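Local structure of Mannose/sialic acid-binding lectin (Polygonatum cyrtonema, 3A0C) at residues 19-24 and 34-39; 9-14 and 52-57; 4-9 and 83-88; 58-63 and 77-82. The protein probably binds carbohydrates, mannose and sialic acid among them, through a bulb-type lectin domain of beta-prism II fold, and is an anti-HIV lectin. All blocks are in the same frame, centred on the assembly; numbering follows the deposited sequence.

Contact 1: residues 19-24 and 34-39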
loop_
_atom_site.group_PDB
_atom_site.type_symbol
_atom_site.label_atom_id
_atom_site.label_comp_id
_atom_site.label_asym_id
_atom_site.label_seq_id
_atom_site.Cartn_x
_atom_site.Cartn_y
_atom_site.Cartn_z
ATOM N N GLY A 19 -1.700 11.930 -3.161
ATOM C CA GLY A 19 -1.349 13.063 -3.996
ATOM C C GLY A 19 -0.952 12.615 -5.391
ATOM O O GLY A 19 -0.575 11.451 -5.589
ATOM N N PRO A 20 -0.988 13.523 -6.384
ATOM C CA PRO A 20 -1.373 14.935 -6.278
ATOM C C PRO A 20 -2.850 15.276 -6.024
ATOM O O PRO A 20 -3.144 16.186 -5.243
ATOM C CB PRO A 20 -0.863 15.517 -7.592
ATOM C CG PRO A 20 -0.981 14.365 -8.540
ATOM C CD PRO A 20 -0.430 13.237 -7.719
ATOM N N SER A 21 -3.778 14.562 -6.668
ATOM C CA SER A 21 -5.211 14.839 -6.499
ATOM C C SER A 21 -6.071 13.610 -6.810
ATOM O O SER A 21 -7.053 13.690 -7.558
ATOM C CB SER A 21 -5.607 15.996 -7.415
ATOM O OG SER A 21 -5.154 15.756 -8.740
ATOM N N TYR A 22 -5.704 12.482 -6.207
ATOM C CA TYR A 22 -6.392 11.216 -6.439
ATOM C C TYR A 22 -7.267 10.736 -5.277
ATOM O O TYR A 22 -6.873 10.812 -4.114
ATOM C CB TYR A 22 -5.346 10.147 -6.796
ATOM C CG TYR A 22 -4.396 10.571 -7.904
ATOM C CD1 TYR A 22 -3.112 10.030 -7.991
ATOM C CD2 TYR A 22 -4.778 11.516 -8.856
ATOM C CE1 TYR A 22 -2.230 10.421 -8.992
ATOM C CE2 TYR A 22 -3.911 11.907 -9.870
ATOM C CZ TYR A 22 -2.639 11.358 -9.927
ATOM O OH TYR A 22 -1.778 11.735 -10.929
ATOM N N ARG A 23 -8.453 10.237 -5.622
ATOM C CA ARG A 23 -9.409 9.714 -4.650
ATOM C C ARG A 23 -10.148 8.509 -5.234
ATOM O O ARG A 23 -10.820 8.610 -6.254
ATOM C CB ARG A 23 -10.455 10.766 -4.274
ATOM C CG ARG A 23 -10.009 12.199 -4.416
ATOM C CD ARG A 23 -11.033 12.982 -5.245
ATOM N NE ARG A 23 -10.981 14.422 -4.986
ATOM C CZ ARG A 23 -11.829 15.305 -5.502
ATOM N NH1 ARG A 23 -12.796 14.901 -6.315
ATOM N NH2 ARG A 23 -11.724 16.586 -5.185
ATOM N N LEU A 24 -10.021 7.374 -4.565
ATOM C CA LEU A 24 -10.671 6.147 -4.983
ATOM C C LEU A 24 -11.832 5.971 -4.017
ATOM O O LEU A 24 -11.620 5.650 -2.848
ATOM C CB LEU A 24 -9.698 4.980 -4.852
ATOM C CG LEU A 24 -10.203 3.628 -5.326
ATOM C CD1 LEU A 24 -10.552 3.681 -6.809
ATOM C CD2 LEU A 24 -9.135 2.601 -5.061
ATOM N N LEU A 34 -12.434 5.952 -9.616
ATOM C CA LEU A 34 -11.202 6.675 -9.314
ATOM C C LEU A 34 -11.301 8.097 -9.847
ATOM O O LEU A 34 -11.525 8.291 -11.035
ATOM C CB LEU A 34 -10.012 5.964 -9.971
ATOM C CG LEU A 34 -8.651 6.652 -9.940
ATOM C CD1 LEU A 34 -8.233 6.962 -8.517
ATOM C CD2 LEU A 34 -7.641 5.740 -10.592
ATOM N N TYR A 35 -11.143 9.088 -8.973
ATOM C CA TYR A 35 -11.216 10.484 -9.387
ATOM C C TYR A 35 -9.867 11.168 -9.436
ATOM O O TYR A 35 -9.013 10.937 -8.581
ATOM C CB TYR A 35 -12.115 11.271 -8.447
ATOM C CG TYR A 35 -13.573 10.969 -8.655
ATOM C CD1 TYR A 35 -14.262 11.497 -9.740
ATOM C CD2 TYR A 35 -14.258 10.128 -7.785
ATOM C CE1 TYR A 35 -15.609 11.196 -9.962
ATOM C CE2 TYR A 35 -15.603 9.817 -7.992
ATOM C CZ TYR A 35 -16.270 10.356 -9.090
ATOM O OH TYR A 35 -17.578 10.027 -9.344
ATOM N N ASP A 36 -9.684 12.013 -10.445
ATOM C CA ASP A 36 -8.454 12.775 -10.616
ATOM C C ASP A 36 -8.897 14.226 -10.706
ATOM O O ASP A 36 -9.351 14.671 -11.753
ATOM C CB ASP A 36 -7.738 12.377 -11.908
ATOM C CG ASP A 36 -6.402 13.090 -12.080
ATOM O OD1 ASP A 36 -6.168 14.104 -11.380
ATOM O OD2 ASP A 36 -5.596 12.645 -12.924
ATOM N N SER A 37 -8.772 14.950 -9.598
ATOM C CA SER A 37 -9.187 16.353 -9.528
ATOM C C SER A 37 -10.655 16.567 -9.904
ATOM O O SER A 37 -11.001 17.590 -10.501
ATOM C CB SER A 37 -8.314 17.221 -10.434
ATOM O OG SER A 37 -7.004 17.344 -9.919
ATOM N N GLY A 38 -11.513 15.608 -9.569
ATOM C CA GLY A 38 -12.915 15.753 -9.898
ATOM C C GLY A 38 -13.294 15.072 -11.188
ATOM O O GLY A 38 -14.460 15.005 -11.530
ATOM N N LYS A 39 -12.306 14.557 -11.901
ATOM C CA LYS A 39 -12.543 13.876 -13.170
ATOM C C LYS A 39 -12.461 12.364 -12.999
ATOM O O LYS A 39 -11.451 11.843 -12.521
ATOM C CB LYS A 39 -11.498 14.328 -14.211
ATOM C CG LYS A 39 -11.087 13.242 -15.230
ATOM C CD LYS A 39 -9.773 13.590 -15.939
ATOM C CE LYS A 39 -9.176 12.388 -16.685
ATOM N NZ LYS A 39 -10.044 11.876 -17.793
#
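Arg-23 and Tyr-35 face each other as a hydrogen-bonded pair in the antiparallel hairpin of strands 22-26 and 32-36, part of one of the three sheets of this beta-prism II lectin. Arg-23 N donates to Tyr-35 O at 3.1 Å, and Tyr-35 N returns a nearly straight bond to Arg-23 O (2.8 Å, 173°). The long arginine suits the exposed face that carries both side chains. Arg-23 CD lies 3.8 Å from Tyr-35 CB, and a bend at chi2 (129°) carries the guanidinium on until one of its faces covers Gly-38 N, 3.6 Å from NH1. Gly-38, with phi at 96°, belongs to the type I' turn that follows strand 32-36. The Tyr-35 hydroxyl bonds Gln-27; these two end a QxDxNxVxY sequence, which in related bulb lectins binds mannose, and the same role here is probable. Leu-34 points to the other face. Leu-34 CB meets Leu-24 CD1 at 3.9 Å with the side chains at about a right angle, and both leucines reach Leu-89 and Val-95. Also there, Asp-36 is tied to Arg-93 by a salt bridge through OD2, while Asp-36 OD1 lies in plane at the edge of the Tyr-22 ring, 3.5 Å from CE2.

Contact 2: residues 9-14 and 52-57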
loop_
_atom_site.group_PDB
_atom_site.type_symbol
_atom_site.label_atom_id
_atom_site.label_comp_id
_atom_site.label_asym_id
_atom_site.label_seq_id
_atom_site.Cartn_x
_atom_site.Cartn_y
_atom_site.Cartn_z
ATOM N N SER A 9 -12.504 -3.557 4.363
ATOM C CA SER A 9 -13.450 -3.115 3.361
ATOM C C SER A 9 -13.612 -1.608 3.313
ATOM O O SER A 9 -13.321 -0.903 4.271
ATOM C CB SER A 9 -14.807 -3.773 3.625
ATOM O OG SER A 9 -15.852 -3.089 2.958
ATOM N N LEU A 10 -14.044 -1.121 2.160
ATOM C CA LEU A 10 -14.319 0.296 1.950
ATOM C C LEU A 10 -15.847 0.398 1.829
ATOM O O LEU A 10 -16.409 0.156 0.761
ATOM C CB LEU A 10 -13.690 0.787 0.649
ATOM C CG LEU A 10 -12.244 1.234 0.634
ATOM C CD1 LEU A 10 -11.968 1.845 -0.735
ATOM C CD2 LEU A 10 -12.001 2.274 1.709
ATOM N N PHE A 11 -16.518 0.731 2.920
ATOM C CA PHE A 11 -17.963 0.832 2.889
ATOM C C PHE A 11 -18.435 2.035 2.088
ATOM O O PHE A 11 -17.619 2.834 1.603
ATOM C CB PHE A 11 -18.502 0.868 4.313
ATOM C CG PHE A 11 -18.142 -0.350 5.116
ATOM C CD1 PHE A 11 -16.972 -0.388 5.870
ATOM C CD2 PHE A 11 -18.948 -1.486 5.071
ATOM C CE1 PHE A 11 -16.608 -1.544 6.568
ATOM C CE2 PHE A 11 -18.598 -2.646 5.761
ATOM C CZ PHE A 11 -17.429 -2.677 6.510
ATOM N N THR A 12 -19.753 2.151 1.929
ATOM C CA THR A 12 -20.334 3.241 1.155
ATOM C C THR A 12 -19.805 4.592 1.603
ATOM O O THR A 12 -19.755 4.885 2.786
ATOM C CB THR A 12 -21.881 3.235 1.249
ATOM O OG1 THR A 12 -22.380 2.008 0.707
ATOM C CG2 THR A 12 -22.469 4.390 0.463
ATOM N N GLY A 13 -19.396 5.405 0.645
ATOM C CA GLY A 13 -18.884 6.718 0.973
ATOM C C GLY A 13 -17.409 6.759 1.302
ATOM O O GLY A 13 -16.808 7.830 1.220
ATOM N N HIS A 14 -16.813 5.624 1.660
ATOM C CA HIS A 14 -15.387 5.609 2.011
ATOM C C HIS A 14 -14.454 5.671 0.799
ATOM O O HIS A 14 -14.829 5.276 -0.306
ATOM C CB HIS A 14 -15.041 4.374 2.846
ATOM C CG HIS A 14 -15.725 4.332 4.174
ATOM N ND1 HIS A 14 -15.347 3.460 5.172
ATOM C CD2 HIS A 14 -16.804 4.999 4.644
ATOM C CE1 HIS A 14 -16.170 3.589 6.196
ATOM N NE2 HIS A 14 -17.064 4.516 5.900
ATOM N N GLY A 52 -26.093 0.287 -0.583
ATOM C CA GLY A 52 -25.253 -0.029 0.549
ATOM C C GLY A 52 -24.070 -0.908 0.197
ATOM O O GLY A 52 -23.725 -1.806 0.952
ATOM N N CYS A 53 -23.447 -0.657 -0.944
ATOM C CA CYS A 53 -22.283 -1.443 -1.356
ATOM C C CYS A 53 -21.018 -1.174 -0.528
ATOM O O CYS A 53 -20.870 -0.119 0.101
ATOM C CB CYS A 53 -21.947 -1.191 -2.830
ATOM S SG CYS A 53 -22.995 -2.075 -4.023
ATOM N N ARG A 54 -20.124 -2.160 -0.540
ATOM C CA ARG A 54 -18.840 -2.091 0.144
ATOM C C ARG A 54 -17.847 -2.815 -0.755
ATOM O O ARG A 54 -18.217 -3.726 -1.480
ATOM C CB ARG A 54 -18.892 -2.777 1.508
ATOM C CG ARG A 54 -19.164 -4.264 1.461
ATOM C CD ARG A 54 -19.237 -4.853 2.862
ATOM N NE ARG A 54 -20.025 -6.086 2.908
ATOM C CZ ARG A 54 -19.567 -7.285 2.574
ATOM N NH1 ARG A 54 -18.312 -7.439 2.167
ATOM N NH2 ARG A 54 -20.371 -8.332 2.647
ATOM N N LEU A 55 -16.597 -2.382 -0.733
ATOM C CA LEU A 55 -15.566 -3.019 -1.539
ATOM C C LEU A 55 -14.696 -3.798 -0.573
ATOM O O LEU A 55 -14.014 -3.218 0.260
ATOM C CB LEU A 55 -14.721 -1.969 -2.269
ATOM C CG LEU A 55 -13.566 -2.564 -3.084
ATOM C CD1 LEU A 55 -14.025 -2.916 -4.494
ATOM C CD2 LEU A 55 -12.423 -1.572 -3.119
ATOM N N THR A 56 -14.719 -5.115 -0.679
ATOM C CA THR A 56 -13.947 -5.944 0.214
ATOM C C THR A 56 -12.781 -6.601 -0.506
ATOM O O THR A 56 -12.945 -7.121 -1.611
ATOM C CB THR A 56 -14.828 -7.059 0.826
ATOM O OG1 THR A 56 -15.987 -6.481 1.436
ATOM C CG2 THR A 56 -14.066 -7.830 1.867
ATOM N N LEU A 57 -11.598 -6.542 0.108
ATOM C CA LEU A 57 -10.427 -7.227 -0.434
ATOM C C LEU A 57 -10.212 -8.452 0.483
ATOM O O LEU A 57 -9.812 -8.313 1.630
ATOM C CB LEU A 57 -9.179 -6.328 -0.416
ATOM C CG LEU A 57 -7.870 -7.025 -0.840
ATOM C CD1 LEU A 57 -8.012 -7.557 -2.243
ATOM C CD2 LEU A 57 -6.698 -6.072 -0.767
#
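Gly-52 opens the contact with its carbonyl carbon 3.4 Å from Thr-12 OG1, its positive phi being easy for a residue without a side chain. Cys-53 follows, and its carbonyl O takes a 2.7 Å bond from the hydroxyl OG1 of Thr-12, which lies in the carbonyl plane on a lone pair. A threonine suits this place because its hydroxyl, anti to its own carbonyl carbon (chi1 -61°), reaches across to the Cys-53 carbonyl; the sulfur of Cys-53 meanwhile closes the disulfide to Cys-30.

At Arg-54 the aliphatic part of the chain, extended from CG to NE, runs beside Phe-11, with CD 3.7 Å from CE2 and the two side chains pointing the same way. Ser-9 OG sits over the centre of that phenyl ring and 3.4 Å from Arg-54 CB, so that a small serine fits against the ring face and the base of the arginine. Here strand 9-10 forms the outer edge of an antiparallel four-stranded sheet of the beta-prism II fold and pairs with strand 54-57.

Leu-55 makes the hydrogen-bonded pair with Leu-10. Leu-55 O receives Leu-10 N (2.8 Å) and also a weak bond from Ser-9 OG, whereas Leu-55 N donates to Leu-10 O (3.0 Å). Leu-10 CB and Leu-55 CB stand 4.1 Å apart, and both apolar chains touch Phe-32 in the interior. Thr-56, opposite Ser-9, offers OG1 to Arg-54 NH1 at 2.6 Å, almost in the guanidinium plane, while Leu-57 N probably bonds Asn-8 O.

Contact 3: residues 4-9 and 83-88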
loop_
_atom_site.group_PDB
_atom_site.type_symbol
_atom_site.label_atom_id
_atom_site.label_comp_id
_atom_site.label_asym_id
_atom_site.label_seq_id
_atom_site.Cartn_x
_atom_site.Cartn_y
_atom_site.Cartn_z
ATOM N N LEU A 4 -5.751 -0.332 1.413
ATOM C CA LEU A 4 -6.814 -1.131 2.016
ATOM C C LEU A 4 -6.263 -2.553 2.057
ATOM O O LEU A 4 -6.040 -3.161 1.017
ATOM C CB LEU A 4 -8.084 -1.119 1.155
ATOM C CG LEU A 4 -9.225 -1.999 1.692
ATOM C CD1 LEU A 4 -9.930 -1.245 2.802
ATOM C CD2 LEU A 4 -10.223 -2.363 0.583
ATOM N N SER A 5 -6.041 -3.088 3.248
ATOM C CA SER A 5 -5.487 -4.427 3.347
ATOM C C SER A 5 -6.467 -5.516 3.768
ATOM O O SER A 5 -7.393 -5.271 4.526
ATOM C CB SER A 5 -4.277 -4.419 4.280
ATOM O OG SER A 5 -4.641 -3.982 5.572
ATOM N N SER A 6 -6.237 -6.721 3.254
ATOM C CA SER A 6 -7.061 -7.886 3.543
ATOM C C SER A 6 -7.279 -8.074 5.044
ATOM O O SER A 6 -6.333 -8.009 5.810
ATOM C CB SER A 6 -6.369 -9.140 3.003
ATOM O OG SER A 6 -5.928 -8.936 1.679
ATOM N N PRO A 7 -8.520 -8.357 5.475
ATOM C CA PRO A 7 -9.742 -8.512 4.675
ATOM C C PRO A 7 -10.642 -7.317 4.924
ATOM O O PRO A 7 -11.855 -7.452 5.033
ATOM C CB PRO A 7 -10.341 -9.794 5.221
ATOM C CG PRO A 7 -10.102 -9.613 6.688
ATOM C CD PRO A 7 -8.674 -9.041 6.771
ATOM N N ASN A 8 -10.018 -6.151 5.031
ATOM C CA ASN A 8 -10.731 -4.915 5.272
ATOM C C ASN A 8 -11.658 -4.549 4.127
ATOM O O ASN A 8 -11.605 -5.145 3.058
ATOM C CB ASN A 8 -9.728 -3.785 5.528
ATOM C CG ASN A 8 -9.896 -3.166 6.908
ATOM O OD1 ASN A 8 -10.074 -3.877 7.903
ATOM N ND2 ASN A 8 -9.842 -1.833 6.976
ATOM N N SER A 9 -12.504 -3.557 4.363
ATOM C CA SER A 9 -13.450 -3.115 3.361
ATOM C C SER A 9 -13.612 -1.608 3.313
ATOM O O SER A 9 -13.321 -0.903 4.271
ATOM C CB SER A 9 -14.807 -3.773 3.625
ATOM O OG SER A 9 -15.852 -3.089 2.958
ATOM N N ASP A 83 -3.778 -15.793 2.078
ATOM C CA ASP A 83 -2.722 -15.169 2.876
ATOM C C ASP A 83 -3.247 -13.796 3.289
ATOM O O ASP A 83 -4.286 -13.698 3.946
ATOM C CB ASP A 83 -1.447 -15.032 2.014
ATOM C CG ASP A 83 -0.197 -14.712 2.829
ATOM O OD1 ASP A 83 -0.160 -13.653 3.484
ATOM O OD2 ASP A 83 0.755 -15.524 2.807
ATOM N N HIS A 84 -2.522 -12.750 2.897
ATOM C CA HIS A 84 -2.898 -11.362 3.168
ATOM C C HIS A 84 -2.430 -10.520 1.982
ATOM O O HIS A 84 -1.317 -10.692 1.505
ATOM C CB HIS A 84 -2.258 -10.869 4.470
ATOM C CG HIS A 84 -2.934 -11.381 5.707
ATOM N ND1 HIS A 84 -4.232 -11.046 6.046
ATOM C CD2 HIS A 84 -2.502 -12.231 6.669
ATOM C CE1 HIS A 84 -4.567 -11.670 7.161
ATOM N NE2 HIS A 84 -3.536 -12.395 7.560
ATOM N N TYR A 85 -3.308 -9.639 1.501
ATOM C CA TYR A 85 -3.030 -8.772 0.358
ATOM C C TYR A 85 -3.358 -7.320 0.681
ATOM O O TYR A 85 -3.881 -7.008 1.764
ATOM C CB TYR A 85 -3.858 -9.212 -0.854
ATOM C CG TYR A 85 -3.544 -10.606 -1.328
ATOM C CD1 TYR A 85 -3.894 -11.725 -0.564
ATOM C CD2 TYR A 85 -2.863 -10.811 -2.527
ATOM C CE1 TYR A 85 -3.565 -13.026 -0.983
ATOM C CE2 TYR A 85 -2.527 -12.103 -2.964
ATOM C CZ TYR A 85 -2.880 -13.206 -2.184
ATOM O OH TYR A 85 -2.549 -14.478 -2.603
ATOM N N VAL A 86 -3.069 -6.435 -0.270
ATOM C CA VAL A 86 -3.307 -5.014 -0.067
ATOM C C VAL A 86 -3.715 -4.351 -1.389
ATOM O O VAL A 86 -3.237 -4.728 -2.457
ATOM C CB VAL A 86 -2.008 -4.309 0.515
ATOM C CG1 VAL A 86 -0.886 -4.290 -0.535
ATOM C CG2 VAL A 86 -2.329 -2.903 1.001
ATOM N N LEU A 87 -4.611 -3.378 -1.300
ATOM C CA LEU A 87 -5.087 -2.620 -2.450
ATOM C C LEU A 87 -4.455 -1.237 -2.270
ATOM O O LEU A 87 -4.721 -0.562 -1.271
ATOM C CB LEU A 87 -6.612 -2.516 -2.393
ATOM C CG LEU A 87 -7.390 -1.877 -3.543
ATOM C CD1 LEU A 87 -8.870 -1.897 -3.200
ATOM C CD2 LEU A 87 -6.953 -0.450 -3.765
ATOM N N VAL A 88 -3.632 -0.813 -3.226
ATOM C CA VAL A 88 -2.949 0.475 -3.123
ATOM C C VAL A 88 -3.270 1.512 -4.219
ATOM O O VAL A 88 -3.139 1.237 -5.416
ATOM C CB VAL A 88 -1.375 0.251 -3.086
ATOM C CG1 VAL A 88 -0.623 1.579 -2.967
ATOM C CG2 VAL A 88 -1.018 -0.663 -1.936
#
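Leu-4 and Leu-87 anchor a short antiparallel ladder that joins strand 3-5, an outer strand near the N terminus, to strand 86-89 in the middle of a three-stranded sheet of the beta-prism II fold. Leu-4 N donates to Leu-87 O (2.9 Å) and Leu-87 N to Leu-4 O (2.7 Å). Both side chains leave the same face, and their ends meet at Leu-4 CD2 and Leu-87 CD1, 4.0 Å apart; Leu-87 goes on to touch Val-95 and Leu-55, so two apolar leucines suit this interior side. The opposite face carries Ser-5 and Val-86, a non-hydrogen-bonded pair whose small side chains lie against Gln-90 and Tyr-98 of the second subunit.

Beyond the strand, Ser-6 N still bonds Tyr-85 O, at 2.8 Å and almost straight (171°). The partner bond is made differently: Tyr-85 N goes to Ser-6 OG at 2.7 Å. With OG anti to its carbonyl carbon (chi1 -48°), the hydroxyl stands beside the backbone N and can face Tyr-85, near the plane of whose ring it lies. The cis peptide to Pro-7 then turns the chain toward strand 9-10.

Ser-6 OG has a further partner in His-58 O. The hydroxyl accepts from Tyr-85 N and probably gives its proton to His-58 O, linking two loops through a buried polar atom that continues the pairing where the strand leaves off.

Contact 4: residues 58-63 and 77-82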
loop_
_atom_site.group_PDB
_atom_site.type_symbol
_atom_site.label_atom_id
_atom_site.label_comp_id
_atom_site.label_asym_id
_atom_site.label_seq_id
_atom_site.Cartn_x
_atom_site.Cartn_y
_atom_site.Cartn_z
ATOM N N HIS A 58 -10.506 -9.644 -0.021
ATOM C CA HIS A 58 -10.358 -10.875 0.756
ATOM C C HIS A 58 -8.904 -11.293 0.909
ATOM O O HIS A 58 -8.035 -10.832 0.168
ATOM C CB HIS A 58 -11.138 -12.008 0.086
ATOM C CG HIS A 58 -12.606 -11.753 0.002
ATOM N ND1 HIS A 58 -13.414 -11.721 1.117
ATOM C CD2 HIS A 58 -13.405 -11.466 -1.053
ATOM C CE1 HIS A 58 -14.650 -11.424 0.752
ATOM N NE2 HIS A 58 -14.672 -11.264 -0.559
ATOM N N ASN A 59 -8.645 -12.186 1.860
ATOM C CA ASN A 59 -7.285 -12.650 2.103
ATOM C C ASN A 59 -6.710 -13.496 0.987
ATOM O O ASN A 59 -5.541 -13.875 1.051
ATOM C CB ASN A 59 -7.194 -13.448 3.403
ATOM C CG ASN A 59 -7.436 -12.603 4.629
ATOM O OD1 ASN A 59 -6.962 -11.479 4.728
ATOM N ND2 ASN A 59 -8.165 -13.155 5.584
ATOM N N ASN A 60 -7.520 -13.810 -0.023
ATOM C CA ASN A 60 -7.026 -14.607 -1.143
ATOM C C ASN A 60 -6.709 -13.753 -2.373
ATOM O O ASN A 60 -6.356 -14.274 -3.425
ATOM C CB ASN A 60 -8.001 -15.744 -1.496
ATOM C CG ASN A 60 -9.334 -15.249 -2.009
ATOM O OD1 ASN A 60 -9.643 -14.064 -1.946
ATOM N ND2 ASN A 60 -10.142 -16.167 -2.518
ATOM N N GLY A 61 -6.821 -12.435 -2.223
ATOM C CA GLY A 61 -6.483 -11.543 -3.315
ATOM C C GLY A 61 -7.640 -11.137 -4.183
ATOM O O GLY A 61 -7.465 -10.370 -5.124
ATOM N N ASN A 62 -8.824 -11.633 -3.866
ATOM C CA ASN A 62 -9.991 -11.296 -4.655
ATOM C C ASN A 62 -10.640 -10.023 -4.132
ATOM O O ASN A 62 -10.955 -9.921 -2.951
ATOM C CB ASN A 62 -10.996 -12.467 -4.650
ATOM C CG ASN A 62 -12.113 -12.292 -5.675
ATOM O OD1 ASN A 62 -11.880 -11.813 -6.781
ATOM N ND2 ASN A 62 -13.318 -12.690 -5.317
ATOM N N LEU A 63 -10.821 -9.048 -5.022
ATOM C CA LEU A 63 -11.443 -7.773 -4.679
ATOM C C LEU A 63 -12.900 -7.832 -5.167
ATOM O O LEU A 63 -13.154 -7.937 -6.372
ATOM C CB LEU A 63 -10.689 -6.645 -5.367
ATOM C CG LEU A 63 -11.119 -5.238 -4.988
ATOM C CD1 LEU A 63 -10.870 -4.980 -3.508
ATOM C CD2 LEU A 63 -10.338 -4.279 -5.842
ATOM N N LYS A 77 -11.952 -11.228 -9.457
ATOM C CA LYS A 77 -11.822 -12.685 -9.513
ATOM C C LYS A 77 -10.357 -13.147 -9.513
ATOM O O LYS A 77 -10.018 -14.192 -10.045
ATOM C CB LYS A 77 -12.558 -13.224 -10.738
ATOM C CG LYS A 77 -12.646 -14.735 -10.784
ATOM C CD LYS A 77 -13.688 -15.199 -11.791
ATOM C CE LYS A 77 -13.558 -16.689 -12.064
ATOM N NZ LYS A 77 -14.667 -17.192 -12.918
ATOM N N THR A 78 -9.498 -12.353 -8.887
ATOM C CA THR A 78 -8.071 -12.642 -8.810
ATOM C C THR A 78 -7.741 -13.297 -7.474
ATOM O O THR A 78 -6.819 -12.883 -6.770
ATOM C CB THR A 78 -7.267 -11.356 -8.926
ATOM O OG1 THR A 78 -7.671 -10.468 -7.882
ATOM C CG2 THR A 78 -7.507 -10.694 -10.278
ATOM N N ASN A 79 -8.497 -14.324 -7.121
ATOM C CA ASN A 79 -8.261 -14.996 -5.859
ATOM C C ASN A 79 -7.309 -16.178 -5.992
ATOM O O ASN A 79 -7.503 -17.052 -6.832
ATOM C CB ASN A 79 -9.580 -15.466 -5.264
ATOM C CG ASN A 79 -10.346 -16.349 -6.200
ATOM O OD1 ASN A 79 -10.743 -15.924 -7.285
ATOM N ND2 ASN A 79 -10.559 -17.593 -5.795
ATOM N N GLY A 80 -6.282 -16.196 -5.152
ATOM C CA GLY A 80 -5.320 -17.272 -5.188
ATOM C C GLY A 80 -5.001 -17.732 -3.783
ATOM O O GLY A 80 -5.909 -17.996 -2.987
ATOM N N LYS A 81 -3.707 -17.803 -3.470
ATOM C CA LYS A 81 -3.244 -18.240 -2.154
ATOM C C LYS A 81 -3.821 -17.457 -0.995
ATOM O O LYS A 81 -3.710 -16.232 -0.930
ATOM C CB LYS A 81 -1.715 -18.195 -2.080
ATOM C CG LYS A 81 -1.174 -18.391 -0.673
ATOM C CD LYS A 81 0.251 -18.902 -0.661
ATOM C CE LYS A 81 0.911 -18.617 0.697
ATOM N NZ LYS A 81 0.078 -18.990 1.880
ATOM N N GLU A 82 -4.435 -18.195 -0.079
ATOM C CA GLU A 82 -5.044 -17.645 1.122
ATOM C C GLU A 82 -3.930 -17.113 2.023
ATOM O O GLU A 82 -3.224 -17.886 2.651
ATOM C CB GLU A 82 -5.821 -18.758 1.824
ATOM C CG GLU A 82 -6.461 -18.379 3.125
ATOM C CD GLU A 82 -7.455 -17.268 2.973
ATOM O OE1 GLU A 82 -8.352 -17.369 2.112
ATOM O OE2 GLU A 82 -7.339 -16.291 3.732
#
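Thr-78 holds OG1 between its backbone N and carbonyl carbon (chi1 58°), from where the hydroxyl gives a 2.8 Å bond to Gly-61 O, approaching from above the carbonyl plane. Asn-60 has its CG in the equivalent place (chi1 65°), which turns OD1 forward to the backbone of Asn-62; Asn-60 OD1 accepts from Asn-62 N at 3.2 Å, forming an Asx turn for which the short asparagine is well suited. The backbone carbonyl of Asn-60 faces the other loop: Gly-80 N donates to Asn-60 O at 2.6 Å, and Asn-79 CA adds a CH...O contact at 3.2 Å to the same oxygen. Gly-61 ends the type I turn that starts at His-58. Its positive phi suits a residue with no side chain, and its bare CA side lies close against the 77-82 loop. Thr-78 OG1 also bonds Thr-76.

Residues 58-62 link strand 54-57 to strand 63-66. The loop of residues 77-82 leads from strand 72-75 toward strand 86-89. Leu-63, at the start of its strand, packs on Leu-55, Leu-57 and Trp-74, with Trp-103 of the second subunit also touching it.

From the N terminus, residues 4-9 pair with 83-88 in contact 3, which closes the longest loop and holds the other three contacts within it. At Ser-9, shared by both, the chain passes into contact 2, whose loop ends at 52-57 and encloses contact 1, the local hairpin of 19-24 and 34-39. Contact 4 comes after contact 2 has closed, in series with it, but still inside contact 3. No loops cross. Each of contacts 1, 2 and 3 lies in a different sheet of the prism. Leu-24 against Leu-87 joins the first to the third, Leu-57 packs contact 2 on contact 3, and Asp-83 N bonding Asn-59 O connects contacts 3 and 4.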